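Local coordinates for protein lysyl oxidase (Pichia pastoris, PDB 1W7C) that probably oxidises primary amines, lysine side chains among them, to aldehydes by means of a copper ion and a topaquinone cofactor built from its own chain, at residues P80-Y88 with E98-P106; W547-E558 with P569-G577. All coordinates share one frame; numbering follows the deposited sequence.

Contact 1 of 2, residues P80-Y88 with E98-P106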
# COMPACT_ATOMS: atom_id res chain seq x y z
N PRO A 80 10.38 39.69 4.17
CA PRO A 80 11.07 40.23 3.00
C PRO A 80 11.01 39.27 1.82
O PRO A 80 11.08 38.04 1.97
CB PRO A 80 12.51 40.40 3.49
CG PRO A 80 12.38 40.56 4.95
CD PRO A 80 11.25 39.65 5.36
N ARG A 81 10.90 39.85 0.64
CA ARG A 81 10.87 39.15 -0.63
C ARG A 81 12.29 39.20 -1.17
O ARG A 81 12.81 40.27 -1.50
CB ARG A 81 9.91 39.86 -1.59
CG ARG A 81 9.69 39.15 -2.86
CD ARG A 81 9.06 37.80 -2.72
NE ARG A 81 8.59 37.33 -4.01
CZ ARG A 81 8.12 36.11 -4.26
NH1 ARG A 81 7.98 35.22 -3.28
NH2 ARG A 81 7.74 35.78 -5.48
N ASN A 82 12.94 38.04 -1.20
CA ASN A 82 14.34 37.91 -1.58
C ASN A 82 14.47 36.84 -2.64
O ASN A 82 13.69 35.87 -2.67
CB ASN A 82 15.16 37.47 -0.37
CG ASN A 82 15.28 38.54 0.70
OD1 ASN A 82 15.58 39.69 0.41
ND2 ASN A 82 15.07 38.14 1.95
N ALA A 83 15.51 36.98 -3.46
CA ALA A 83 15.93 35.95 -4.39
C ALA A 83 17.24 35.29 -3.95
O ALA A 83 18.15 35.94 -3.49
CB ALA A 83 16.12 36.56 -5.78
N ARG A 84 17.30 33.99 -4.17
CA ARG A 84 18.55 33.22 -4.22
C ARG A 84 18.96 33.19 -5.69
O ARG A 84 18.16 32.87 -6.57
CB ARG A 84 18.31 31.80 -3.76
CG ARG A 84 19.47 30.84 -4.04
CD ARG A 84 19.15 29.42 -3.71
NE ARG A 84 20.22 28.50 -4.06
CZ ARG A 84 20.11 27.48 -4.89
NH1 ARG A 84 18.97 27.23 -5.54
NH2 ARG A 84 21.20 26.70 -5.09
N THR A 85 20.21 33.55 -5.95
CA THR A 85 20.80 33.41 -7.29
C THR A 85 22.07 32.60 -7.19
O THR A 85 22.73 32.56 -6.17
CB THR A 85 21.08 34.81 -7.89
OG1 THR A 85 22.16 35.45 -7.17
CG2 THR A 85 19.86 35.75 -7.72
N VAL A 86 22.37 31.88 -8.25
CA VAL A 86 23.62 31.15 -8.35
C VAL A 86 24.27 31.65 -9.64
O VAL A 86 23.67 31.58 -10.73
CB VAL A 86 23.42 29.62 -8.36
CG1 VAL A 86 24.76 28.92 -8.40
CG2 VAL A 86 22.55 29.18 -7.15
N VAL A 87 25.52 32.12 -9.50
CA VAL A 87 26.27 32.75 -10.56
C VAL A 87 27.62 32.03 -10.62
O VAL A 87 28.29 31.83 -9.60
CB VAL A 87 26.47 34.25 -10.29
CG1 VAL A 87 27.30 34.93 -11.39
CG2 VAL A 87 25.12 34.95 -10.09
N TYR A 88 28.04 31.66 -11.83
CA TYR A 88 29.40 31.19 -12.02
C TYR A 88 30.32 32.37 -12.24
O TYR A 88 30.05 33.21 -13.08
CB TYR A 88 29.49 30.23 -13.20
CG TYR A 88 30.91 29.77 -13.40
CD1 TYR A 88 31.48 28.82 -12.56
CD2 TYR A 88 31.73 30.35 -14.38
CE1 TYR A 88 32.79 28.42 -12.71
CE2 TYR A 88 33.03 29.94 -14.53
CZ TYR A 88 33.56 28.99 -13.69
OH TYR A 88 34.86 28.56 -13.85
N GLU A 98 28.93 30.81 -7.06
CA GLU A 98 28.59 31.43 -5.80
C GLU A 98 27.10 31.67 -5.72
O GLU A 98 26.46 32.12 -6.67
CB GLU A 98 29.38 32.71 -5.53
CG GLU A 98 29.23 33.16 -4.06
CD GLU A 98 30.19 34.23 -3.62
OE1 GLU A 98 30.76 34.92 -4.49
OE2 GLU A 98 30.32 34.42 -2.38
N GLU A 99 26.55 31.36 -4.54
CA GLU A 99 25.17 31.67 -4.23
C GLU A 99 25.16 33.07 -3.61
O GLU A 99 25.97 33.37 -2.69
CB GLU A 99 24.62 30.61 -3.25
CG GLU A 99 24.79 29.19 -3.77
CD GLU A 99 24.08 28.13 -2.95
OE1 GLU A 99 22.83 28.13 -2.97
OE2 GLU A 99 24.79 27.35 -2.31
N LEU A 100 24.24 33.89 -4.10
CA LEU A 100 24.08 35.26 -3.72
C LEU A 100 22.61 35.55 -3.42
O LEU A 100 21.73 35.11 -4.15
CB LEU A 100 24.56 36.20 -4.84
CG LEU A 100 26.02 36.00 -5.31
CD1 LEU A 100 26.23 36.84 -6.57
CD2 LEU A 100 27.03 36.35 -4.26
N LYS A 101 22.37 36.29 -2.34
CA LYS A 101 21.05 36.80 -1.98
C LYS A 101 20.87 38.16 -2.61
O LYS A 101 21.73 39.04 -2.45
CB LYS A 101 20.91 36.88 -0.47
CG LYS A 101 19.58 37.47 0.04
CD LYS A 101 19.55 37.43 1.56
CE LYS A 101 18.81 38.60 2.18
NZ LYS A 101 18.48 38.35 3.62
N VAL A 102 19.77 38.33 -3.33
CA VAL A 102 19.41 39.63 -3.92
C VAL A 102 18.08 40.05 -3.35
O VAL A 102 17.08 39.39 -3.55
CB VAL A 102 19.34 39.61 -5.46
CG1 VAL A 102 19.05 41.01 -5.98
CG2 VAL A 102 20.64 39.05 -6.06
N GLY A 103 18.08 41.15 -2.63
CA GLY A 103 16.87 41.66 -2.03
C GLY A 103 17.11 42.79 -1.06
O GLY A 103 18.24 43.18 -0.83
N PRO A 104 16.04 43.36 -0.51
CA PRO A 104 14.66 42.95 -0.81
C PRO A 104 14.17 43.42 -2.19
O PRO A 104 14.78 44.30 -2.82
CB PRO A 104 13.85 43.62 0.29
CG PRO A 104 14.65 44.84 0.66
CD PRO A 104 16.09 44.44 0.48
N LEU A 105 13.07 42.81 -2.63
CA LEU A 105 12.44 43.11 -3.89
C LEU A 105 11.06 43.73 -3.60
O LEU A 105 10.46 43.43 -2.56
CB LEU A 105 12.26 41.84 -4.71
CG LEU A 105 13.51 41.01 -4.98
CD1 LEU A 105 13.18 39.73 -5.77
CD2 LEU A 105 14.54 41.85 -5.74
N PRO A 106 10.55 44.57 -4.49
CA PRO A 106 11.20 44.97 -5.75
C PRO A 106 12.48 45.76 -5.54
O PRO A 106 12.71 46.29 -4.46
CB PRO A 106 10.15 45.86 -6.46
CG PRO A 106 9.13 46.18 -5.46
CD PRO A 106 9.24 45.21 -4.31
O HOH W 1 10.35 42.76 0.57
O HOH W 2 16.05 39.84 4.17
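Arg84 grips Glu99 side-on, with NE and NH2 both directed at one oxygen: Glu99 OE1 lies 2.9 Å from Arg84 NE, near the guanidinium plane, while the carboxylate is turned 77° against that plane. CG anti to the backbone N (chi1 168°) and a chain extended to NE carry the guanidinium out to the glutamate. Glu99 OE1 also bonds Tyr119 OH, and Arg84 NH1 pairs with Glu59, so an alanine here would probably leave the carboxylates of Glu99 and Glu59 without the positive charge they share. The strands form an antiparallel beta hairpin in the sheet of the N2 domain; Ala83 and Val102 exchange two backbone bonds. On the tight face small and beta-branched residues suit a close sheet-helix fit: Ala83 and Thr85 meet Val32, and Val102 meets Leu35, of helix 26-39; farther along, Val87 CG2 meets Leu100 CD1 at 4.1 Å. The other end is more open to solvent, with Arg81, Lys101 and Pro104 partly exposed and a water accepting from both Asn82 ND2 and Lys101 NZ. Locally the fit stays close: Asn82 OD1 sits 3.4 Å from Gly103 CA, where any CB would clash, so glycine suits the place. Beyond cis Pro104, Leu105 N bonds Arg81 O at 2.8 Å.

Contact 2 of 2, residues W547-E558 with P569-G577; sequences WPENGQGILLIE and PRAYNIMPG
Two neighbouring antiparallel strands of the copper amine oxidase catalytic domain, 553-558 and 569-576, meet here, together with the loop that leads into the first. Ile557 and Tyr572 make the regular hydrogen-bonded pair, Ile557 N reaching Tyr572 O at 2.9 Å. Next to it Leu555 O accepts twice, from opposite faces of its carbonyl plane: Asn573 ND2 at 3.0 Å and Ile574 N at 3.1 Å. Asn573 has CG anti to its own N (chi1 168°), which brings the amide toward residues 547-558; a water joins ND2 to Leu555 N and Ile574 O, and asparagine suits the place because its amide can donate both to Leu555 O and to the water. In this domain's beta-sandwich fold the two faces of the pair differ. Leu555, Ile557 and Ile574 form an apolar layer, Ile557 CG1 lying 4.1 Å from Ile574 CD1, and Ile557 also packs beside Leu498 and Ile644 of a calcium site. On the opposite face Leu556 CD2 rests on Asn573 CB at 3.7 Å, and Glu558 runs alongside the Pro569 ring with its carboxylate held by Arg534 and Ser508. At the far end the Pro576 ring lies over one face of the flat Trp547 indole in a CH-pi contact, CB 3.7 Å from the centroid of the five-membered ring.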
# COMPACT_ATOMS: atom_id res chain seq x y z
N TRP A 547 11.87 1.45 10.72
CA TRP A 547 10.58 0.88 11.08
C TRP A 547 10.78 -0.47 11.84
O TRP A 547 11.68 -1.25 11.52
CB TRP A 547 9.71 0.71 9.84
CG TRP A 547 9.45 2.01 9.13
CD1 TRP A 547 9.76 2.31 7.82
CD2 TRP A 547 8.78 3.17 9.65
NE1 TRP A 547 9.39 3.60 7.55
CE2 TRP A 547 8.81 4.15 8.66
CE3 TRP A 547 8.20 3.49 10.89
CZ2 TRP A 547 8.17 5.40 8.80
CZ3 TRP A 547 7.61 4.74 11.05
CH2 TRP A 547 7.63 5.68 10.03
N PRO A 548 9.95 -0.73 12.85
CA PRO A 548 10.21 -1.84 13.78
C PRO A 548 9.92 -3.21 13.15
O PRO A 548 9.03 -3.36 12.28
CB PRO A 548 9.23 -1.57 14.92
CG PRO A 548 8.11 -0.78 14.24
CD PRO A 548 8.84 0.10 13.31
N GLU A 549 10.67 -4.19 13.61
CA GLU A 549 10.46 -5.57 13.20
C GLU A 549 9.01 -5.94 13.46
O GLU A 549 8.46 -5.65 14.51
CB GLU A 549 11.40 -6.47 13.97
CG GLU A 549 11.35 -7.93 13.55
CD GLU A 549 12.57 -8.71 13.99
OE1 GLU A 549 13.26 -8.28 14.96
OE2 GLU A 549 12.86 -9.78 13.41
N ASN A 550 8.43 -6.65 12.50
CA ASN A 550 7.04 -7.11 12.58
C ASN A 550 6.07 -5.98 12.86
O ASN A 550 4.98 -6.21 13.37
CB ASN A 550 6.87 -8.23 13.63
CG ASN A 550 5.52 -8.93 13.49
OD1 ASN A 550 5.08 -9.24 12.38
ND2 ASN A 550 4.88 -9.21 14.64
N GLY A 551 6.43 -4.76 12.48
CA GLY A 551 5.54 -3.64 12.65
C GLY A 551 5.18 -3.33 14.10
O GLY A 551 4.16 -2.69 14.35
N GLN A 552 6.01 -3.72 15.04
CA GLN A 552 5.67 -3.67 16.47
C GLN A 552 5.95 -2.31 17.10
O GLN A 552 6.59 -2.20 18.17
CB GLN A 552 6.37 -4.79 17.22
CG GLN A 552 5.67 -6.13 16.92
CD GLN A 552 6.20 -7.34 17.67
OE1 GLN A 552 6.12 -8.44 17.12
NE2 GLN A 552 6.67 -7.17 18.93
N GLY A 553 5.42 -1.26 16.49
CA GLY A 553 5.50 0.05 17.09
C GLY A 553 4.68 1.04 16.27
O GLY A 553 4.40 0.79 15.09
N ILE A 554 4.29 2.12 16.93
CA ILE A 554 3.57 3.27 16.33
C ILE A 554 4.36 4.52 16.64
O ILE A 554 4.63 4.79 17.81
CB ILE A 554 2.12 3.38 16.92
CG1 ILE A 554 1.28 2.18 16.47
CG2 ILE A 554 1.46 4.73 16.57
CD1 ILE A 554 -0.08 2.06 17.19
N LEU A 555 4.71 5.28 15.61
CA LEU A 555 5.50 6.52 15.73
C LEU A 555 4.57 7.73 15.68
O LEU A 555 3.79 7.91 14.74
CB LEU A 555 6.51 6.66 14.61
CG LEU A 555 7.37 7.93 14.60
CD1 LEU A 555 8.25 8.00 15.77
CD2 LEU A 555 8.19 7.99 13.31
N LEU A 556 4.70 8.59 16.68
CA LEU A 556 3.88 9.77 16.84
C LEU A 556 4.69 11.05 16.89
O LEU A 556 5.75 11.10 17.52
CB LEU A 556 3.02 9.70 18.12
CG LEU A 556 2.10 8.52 18.33
CD1 LEU A 556 1.41 8.61 19.67
CD2 LEU A 556 1.11 8.36 17.18
N ILE A 557 4.12 12.11 16.32
CA ILE A 557 4.44 13.46 16.68
C ILE A 557 3.29 14.00 17.51
O ILE A 557 2.16 14.10 17.04
CB ILE A 557 4.71 14.34 15.47
CG1 ILE A 557 5.82 13.74 14.56
CG2 ILE A 557 5.04 15.78 15.90
CD1 ILE A 557 7.16 13.53 15.17
N GLU A 558 3.59 14.32 18.77
CA GLU A 558 2.60 14.78 19.75
C GLU A 558 2.76 16.27 20.01
O GLU A 558 3.86 16.81 20.02
CB GLU A 558 2.86 14.09 21.11
CG GLU A 558 2.75 12.58 21.11
CD GLU A 558 3.01 11.99 22.48
OE1 GLU A 558 3.35 12.74 23.46
OE2 GLU A 558 2.92 10.72 22.63
N PRO A 569 -2.16 13.25 24.66
CA PRO A 569 -1.56 14.24 23.78
C PRO A 569 -2.17 14.20 22.37
O PRO A 569 -2.31 13.13 21.76
CB PRO A 569 -0.09 13.83 23.74
CG PRO A 569 0.18 13.14 25.07
CD PRO A 569 -1.14 12.39 25.30
N ARG A 570 -2.51 15.35 21.83
CA ARG A 570 -2.95 15.40 20.44
C ARG A 570 -1.77 14.97 19.58
O ARG A 570 -0.66 15.44 19.77
CB ARG A 570 -3.33 16.83 20.08
CG ARG A 570 -4.52 17.37 20.85
CD ARG A 570 -4.96 18.71 20.40
NE ARG A 570 -5.69 18.58 19.17
CZ ARG A 570 -6.02 19.61 18.39
NH1 ARG A 570 -5.63 20.84 18.68
NH2 ARG A 570 -6.76 19.40 17.34
N ALA A 571 -2.00 14.06 18.62
CA ALA A 571 -0.88 13.51 17.87
C ALA A 571 -1.25 13.19 16.43
O ALA A 571 -2.42 13.07 16.09
CB ALA A 571 -0.33 12.26 18.56
N TYR A 572 -0.22 13.08 15.60
CA TYR A 572 -0.31 12.48 14.28
C TYR A 572 0.65 11.31 14.24
O TYR A 572 1.78 11.38 14.75
CB TYR A 572 -0.02 13.49 13.14
CG TYR A 572 -1.26 14.05 12.49
CD1 TYR A 572 -2.07 14.97 13.15
CD2 TYR A 572 -1.64 13.66 11.21
CE1 TYR A 572 -3.23 15.43 12.57
CE2 TYR A 572 -2.80 14.14 10.61
CZ TYR A 572 -3.61 15.03 11.28
OH TYR A 572 -4.76 15.53 10.74
N ASN A 573 0.16 10.23 13.64
CA ASN A 573 0.95 9.01 13.44
C ASN A 573 1.54 9.05 12.05
O ASN A 573 0.80 9.21 11.08
CB ASN A 573 0.01 7.81 13.68
CG ASN A 573 0.53 6.45 13.25
OD1 ASN A 573 -0.30 5.61 12.86
ND2 ASN A 573 1.80 6.19 13.38
N ILE A 574 2.86 8.88 11.99
CA ILE A 574 3.58 8.68 10.72
C ILE A 574 3.60 7.17 10.49
O ILE A 574 4.32 6.44 11.19
CB ILE A 574 5.01 9.23 10.77
CG1 ILE A 574 5.02 10.70 11.22
CG2 ILE A 574 5.65 9.06 9.40
CD1 ILE A 574 6.43 11.28 11.37
N MET A 575 2.79 6.73 9.52
CA MET A 575 2.50 5.29 9.31
C MET A 575 3.17 4.90 7.98
O MET A 575 2.80 5.41 6.94
CB MET A 575 0.96 5.15 9.21
CG MET A 575 0.54 3.74 8.92
SD MET A 575 -1.25 3.57 8.70
CE MET A 575 -1.79 4.84 9.64
N PRO A 576 4.11 3.97 8.00
CA PRO A 576 4.70 3.52 6.72
C PRO A 576 3.72 2.71 5.90
O PRO A 576 2.92 1.98 6.45
CB PRO A 576 5.87 2.67 7.15
CG PRO A 576 5.47 2.15 8.52
CD PRO A 576 4.69 3.27 9.17
N GLY A 577 3.75 2.89 4.60
CA GLY A 577 3.11 2.00 3.65
C GLY A 577 4.22 1.19 2.99
O GLY A 577 5.27 0.94 3.55
O HOH W 3 4.12 4.33 12.89

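How the contacts relate
Contact 1 closes long before contact 2 opens along the chain, and neither lies within the other's sequence span. Their centres are about 40 Å apart and their nearest atoms about 26 Å, without touching. Each joins antiparallel strands adjacent in its sheet, but no strand is shared: contact 1 belongs to the small five-stranded sheet of the N2 domain, backed by helix 26-39, contact 2 to the extensive strand system of the catalytic domain, near a calcium site. Their surroundings differ too. No other chain reaches contact 1, whereas residues 547-558 and 569-577 also meet the second subunit, Asn550 bonding to His653 and His582 of that subunit, which ties the catalytic domain into the dimer.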